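Local coordinates for protein Ispd/ispf bifunctional enzyme (Campylobacter jejuni, PDB 1W55) that makes 4-diphosphocytidyl-2-C-methyl-D-erythritol from CTP and methylerythritol phosphate, and cyclises its 2-phosphate to methylerythritol 2,4-cyclodiphosphate with release of CMP, in isoprenoid precursor biosynthesis, at residues H243-T254 against F277-L286. Residues are numbered along the deposited sequence; the frame is centred on the assembly and turned at random.
Sequences HSDGDVLAHSLT and FKNANSMELL
Ser282 sits between Asp245 and His251, and its hydroxyl serves both: OG donates to Asp245 OD1 at 2.7 Å, on the syn side of the carboxylate, and accepts from His251 NE2. The 2.5 Å from NE2 to OG is shorter than usual and its exact length is doubtful; the bent N-H...O angle of 132° goes with OG lying tilted from the ring plane. With CG between the backbone N and the carbonyl carbon (chi1 54°), Asp245 turns its carboxylate back toward the start of helix 282-295, where OD2 also accepts from Ser282 N at 3.2 Å, met from above the carboxylate plane. Asp245 OD1 further takes a weak bond from Asp247 N. At the other ring nitrogen, His251 ND1 is hydrogen-bonded to His219; both histidines, with Asp217, are metal ligands by similarity, so Ser282 is probably a second-shell partner of His251 and may help set its ring.

These bonds belong to the IspF domain, where helices 248-260 and 282-295 start side by side, their short segments nearly parallel (11°) with axes 9.1 Å apart. Each start has an N-cap: Asp247 OD1 accepts from Ala250 N, and Asn281 OD1 from Met283 N. The Asp247 carboxylate is also held by backbone N-H groups of Ala230 and Gly231. Preceding the first helix, a type II' turn from His243 to Gly246 brings Ser244 OG to 3.1 Å from Phe277 O, while His243 reaches the bound cytidine monophosphate through a weak bond.

Deeper between the helices, a water donates to both Ser282 O and Thr254 OG1, whose hydroxyl itself donates to Ala250 O. Ala250 CB touches Met283 SD. Farther along the helices, Leu253 CD2 meets Leu286 CD2 at 3.9 Å.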
loop_
_atom_site.group_PDB
_atom_site.type_symbol
_atom_site.label_atom_id
_atom_site.label_comp_id
_atom_site.label_asym_id
_atom_site.label_seq_id
_atom_site.Cartn_x
_atom_site.Cartn_y
_atom_site.Cartn_z
ATOM N N HIS A 243 -44.891 -33.164 -14.801
ATOM C CA HIS A 243 -43.710 -32.299 -14.649
ATOM C C HIS A 243 -42.442 -32.949 -15.200
ATOM O O HIS A 243 -41.488 -33.234 -14.450
ATOM C CB HIS A 243 -43.498 -31.913 -13.176
ATOM C CG HIS A 243 -44.651 -31.174 -12.579
ATOM N ND1 HIS A 243 -45.621 -31.798 -11.825
ATOM C CD2 HIS A 243 -45.009 -29.869 -12.653
ATOM C CE1 HIS A 243 -46.519 -30.906 -11.443
ATOM N NE2 HIS A 243 -46.169 -29.728 -11.932
ATOM N N SER A 244 -42.444 -33.173 -16.512
ATOM C CA SER A 244 -41.349 -33.842 -17.214
ATOM C C SER A 244 -41.119 -35.244 -16.637
ATOM O O SER A 244 -42.013 -36.094 -16.665
ATOM C CB SER A 244 -40.067 -33.005 -17.150
ATOM O OG SER A 244 -40.336 -31.632 -17.388
ATOM N N ASP A 245 -39.927 -35.461 -16.090
ATOM C CA ASP A 245 -39.556 -36.730 -15.492
ATOM C C ASP A 245 -39.876 -36.767 -13.994
ATOM O O ASP A 245 -39.440 -37.683 -13.295
ATOM C CB ASP A 245 -38.066 -36.988 -15.740
ATOM C CG ASP A 245 -37.170 -35.825 -15.272
ATOM O OD1 ASP A 245 -37.682 -34.885 -14.613
ATOM O OD2 ASP A 245 -35.939 -35.768 -15.508
ATOM N N GLY A 246 -40.618 -35.764 -13.507
ATOM C CA GLY A 246 -41.098 -35.721 -12.128
ATOM C C GLY A 246 -40.102 -35.324 -11.028
ATOM O O GLY A 246 -40.402 -35.431 -9.838
ATOM N N ASP A 247 -38.920 -34.864 -11.415
ATOM C CA ASP A 247 -37.859 -34.527 -10.463
ATOM C C ASP A 247 -38.183 -33.244 -9.678
ATOM O O ASP A 247 -37.750 -32.162 -10.073
ATOM C CB ASP A 247 -36.554 -34.380 -11.255
ATOM C CG ASP A 247 -35.305 -34.510 -10.402
ATOM O OD1 ASP A 247 -35.282 -34.080 -9.214
ATOM O OD2 ASP A 247 -34.258 -34.995 -10.879
ATOM N N VAL A 248 -38.952 -33.363 -8.586
ATOM C CA VAL A 248 -39.316 -32.196 -7.761
ATOM C C VAL A 248 -38.090 -31.514 -7.210
ATOM O O VAL A 248 -38.083 -30.301 -7.042
ATOM C CB VAL A 248 -40.058 -32.496 -6.432
ATOM C CG1 VAL A 248 -41.362 -31.696 -6.306
ATOM C CG2 VAL A 248 -40.130 -33.957 -6.053
ATOM N N LEU A 249 -37.082 -32.302 -6.861
ATOM C CA LEU A 249 -35.841 -31.738 -6.353
ATOM C C LEU A 249 -35.224 -30.768 -7.376
ATOM O O LEU A 249 -34.985 -29.600 -7.068
ATOM C CB LEU A 249 -34.858 -32.838 -5.921
ATOM C CG LEU A 249 -33.616 -32.324 -5.181
ATOM C CD1 LEU A 249 -33.000 -33.418 -4.296
ATOM C CD2 LEU A 249 -32.576 -31.754 -6.150
ATOM N N ALA A 250 -34.973 -31.255 -8.588
ATOM C CA ALA A 250 -34.365 -30.432 -9.628
ATOM C C ALA A 250 -35.201 -29.170 -9.865
ATOM O O ALA A 250 -34.659 -28.091 -10.074
ATOM C CB ALA A 250 -34.205 -31.237 -10.930
ATOM N N HIS A 251 -36.520 -29.312 -9.801
ATOM C CA HIS A 251 -37.427 -28.204 -10.049
ATOM C C HIS A 251 -37.358 -27.163 -8.937
ATOM O O HIS A 251 -37.347 -25.963 -9.217
ATOM C CB HIS A 251 -38.858 -28.722 -10.250
ATOM C CG HIS A 251 -38.986 -29.647 -11.420
ATOM N ND1 HIS A 251 -39.988 -30.588 -11.525
ATOM C CD2 HIS A 251 -38.214 -29.793 -12.523
ATOM C CE1 HIS A 251 -39.834 -31.269 -12.646
ATOM N NE2 HIS A 251 -38.768 -30.801 -13.273
ATOM N N SER A 252 -37.279 -27.630 -7.688
ATOM C CA SER A 252 -37.166 -26.726 -6.547
ATOM C C SER A 252 -35.841 -25.983 -6.611
ATOM O O SER A 252 -35.784 -24.776 -6.392
ATOM C CB SER A 252 -37.275 -27.500 -5.230
ATOM O OG SER A 252 -37.011 -26.656 -4.123
ATOM N N LEU A 253 -34.776 -26.711 -6.929
ATOM C CA LEU A 253 -33.452 -26.124 -6.998
ATOM C C LEU A 253 -33.340 -25.073 -8.125
ATOM O O LEU A 253 -32.744 -24.013 -7.941
ATOM C CB LEU A 253 -32.406 -27.217 -7.165
ATOM C CG LEU A 253 -30.967 -26.752 -7.286
ATOM C CD1 LEU A 253 -30.566 -25.819 -6.106
ATOM C CD2 LEU A 253 -30.057 -27.979 -7.397
ATOM N N THR A 254 -33.918 -25.377 -9.281
ATOM C CA THR A 254 -34.006 -24.418 -10.379
ATOM C C THR A 254 -34.646 -23.104 -9.908
ATOM O O THR A 254 -34.140 -22.026 -10.193
ATOM C CB THR A 254 -34.829 -25.036 -11.517
ATOM O OG1 THR A 254 -34.189 -26.256 -11.984
ATOM C CG2 THR A 254 -34.855 -24.102 -12.713
ATOM N N PHE A 277 -42.880 -29.814 -22.159
ATOM C CA PHE A 277 -41.650 -30.345 -21.571
ATOM C C PHE A 277 -41.757 -31.791 -21.066
ATOM O O PHE A 277 -40.842 -32.288 -20.399
ATOM C CB PHE A 277 -41.109 -29.386 -20.498
ATOM C CG PHE A 277 -40.638 -28.074 -21.059
ATOM C CD1 PHE A 277 -41.482 -26.972 -21.089
ATOM C CD2 PHE A 277 -39.359 -27.949 -21.588
ATOM C CE1 PHE A 277 -41.057 -25.767 -21.636
ATOM C CE2 PHE A 277 -38.921 -26.743 -22.122
ATOM C CZ PHE A 277 -39.768 -25.655 -22.152
ATOM N N LYS A 278 -42.852 -32.464 -21.424
ATOM C CA LYS A 278 -43.116 -33.862 -21.047
ATOM C C LYS A 278 -41.891 -34.789 -21.164
ATOM O O LYS A 278 -41.688 -35.679 -20.327
ATOM C CB LYS A 278 -44.290 -34.424 -21.871
ATOM C CG LYS A 278 -44.682 -35.879 -21.559
ATOM C CD LYS A 278 -45.693 -36.417 -22.578
ATOM C CE LYS A 278 -45.418 -37.880 -22.942
ATOM N NZ LYS A 278 -45.937 -38.825 -21.907
ATOM N N ASN A 279 -41.080 -34.578 -22.193
ATOM C CA ASN A 279 -39.919 -35.433 -22.405
ATOM C C ASN A 279 -38.576 -34.859 -21.932
ATOM O O ASN A 279 -37.530 -35.480 -22.133
ATOM C CB ASN A 279 -39.863 -35.917 -23.860
ATOM C CG ASN A 279 -41.073 -36.769 -24.235
ATOM O OD1 ASN A 279 -41.735 -36.515 -25.242
ATOM N ND2 ASN A 279 -41.378 -37.771 -23.407
ATOM N N ALA A 280 -38.620 -33.703 -21.269
ATOM C CA ALA A 280 -37.407 -33.026 -20.807
ATOM C C ALA A 280 -36.638 -33.796 -19.718
ATOM O O ALA A 280 -37.220 -34.500 -18.892
ATOM C CB ALA A 280 -37.735 -31.612 -20.333
ATOM N N ASN A 281 -35.319 -33.677 -19.765
ATOM C CA ASN A 281 -34.458 -34.059 -18.659
ATOM C C ASN A 281 -34.335 -32.844 -17.728
ATOM O O ASN A 281 -33.703 -31.849 -18.095
ATOM C CB ASN A 281 -33.093 -34.486 -19.208
ATOM C CG ASN A 281 -32.123 -34.928 -18.123
ATOM O OD1 ASN A 281 -32.232 -34.532 -16.963
ATOM N ND2 ASN A 281 -31.149 -35.745 -18.510
ATOM N N SER A 282 -34.962 -32.925 -16.549
ATOM C CA SER A 282 -34.987 -31.825 -15.547
ATOM C C SER A 282 -33.624 -31.300 -15.101
ATOM O O SER A 282 -33.487 -30.127 -14.779
ATOM C CB SER A 282 -35.755 -32.268 -14.309
ATOM O OG SER A 282 -37.148 -32.234 -14.551
ATOM N N MET A 283 -32.628 -32.178 -15.082
ATOM C CA MET A 283 -31.264 -31.809 -14.743
ATOM C C MET A 283 -30.635 -30.958 -15.856
ATOM O O MET A 283 -29.791 -30.098 -15.584
ATOM C CB MET A 283 -30.413 -33.062 -14.473
ATOM C CG MET A 283 -30.766 -33.788 -13.173
ATOM S SD MET A 283 -30.709 -32.701 -11.701
ATOM C CE MET A 283 -28.941 -32.731 -11.280
ATOM N N GLU A 284 -31.050 -31.205 -17.099
ATOM C CA GLU A 284 -30.626 -30.380 -18.232
ATOM C C GLU A 284 -31.303 -29.018 -18.166
ATOM O O GLU A 284 -30.672 -27.999 -18.458
ATOM C CB GLU A 284 -30.913 -31.087 -19.573
ATOM C CG GLU A 284 -30.564 -30.284 -20.832
ATOM C CD GLU A 284 -29.076 -29.943 -20.972
ATOM O OE1 GLU A 284 -28.207 -30.743 -20.540
ATOM O OE2 GLU A 284 -28.774 -28.863 -21.525
ATOM N N LEU A 285 -32.575 -29.011 -17.755
ATOM C CA LEU A 285 -33.321 -27.773 -17.540
ATOM C C LEU A 285 -32.668 -26.949 -16.437
ATOM O O LEU A 285 -32.527 -25.736 -16.572
ATOM C CB LEU A 285 -34.782 -28.065 -17.175
ATOM C CG LEU A 285 -35.681 -28.778 -18.192
ATOM C CD1 LEU A 285 -37.108 -28.857 -17.670
ATOM C CD2 LEU A 285 -35.653 -28.099 -19.554
ATOM N N LEU A 286 -32.277 -27.627 -15.352
ATOM C CA LEU A 286 -31.503 -27.030 -14.265
ATOM C C LEU A 286 -30.204 -26.406 -14.768
ATOM O O LEU A 286 -29.896 -25.255 -14.448
ATOM C CB LEU A 286 -31.189 -28.081 -13.182
ATOM C CG LEU A 286 -30.170 -27.696 -12.096
ATOM C CD1 LEU A 286 -30.632 -26.454 -11.288
ATOM C CD2 LEU A 286 -29.858 -28.872 -11.161
HETATM O O HOH W 1 -35.306 -28.486 -13.424
#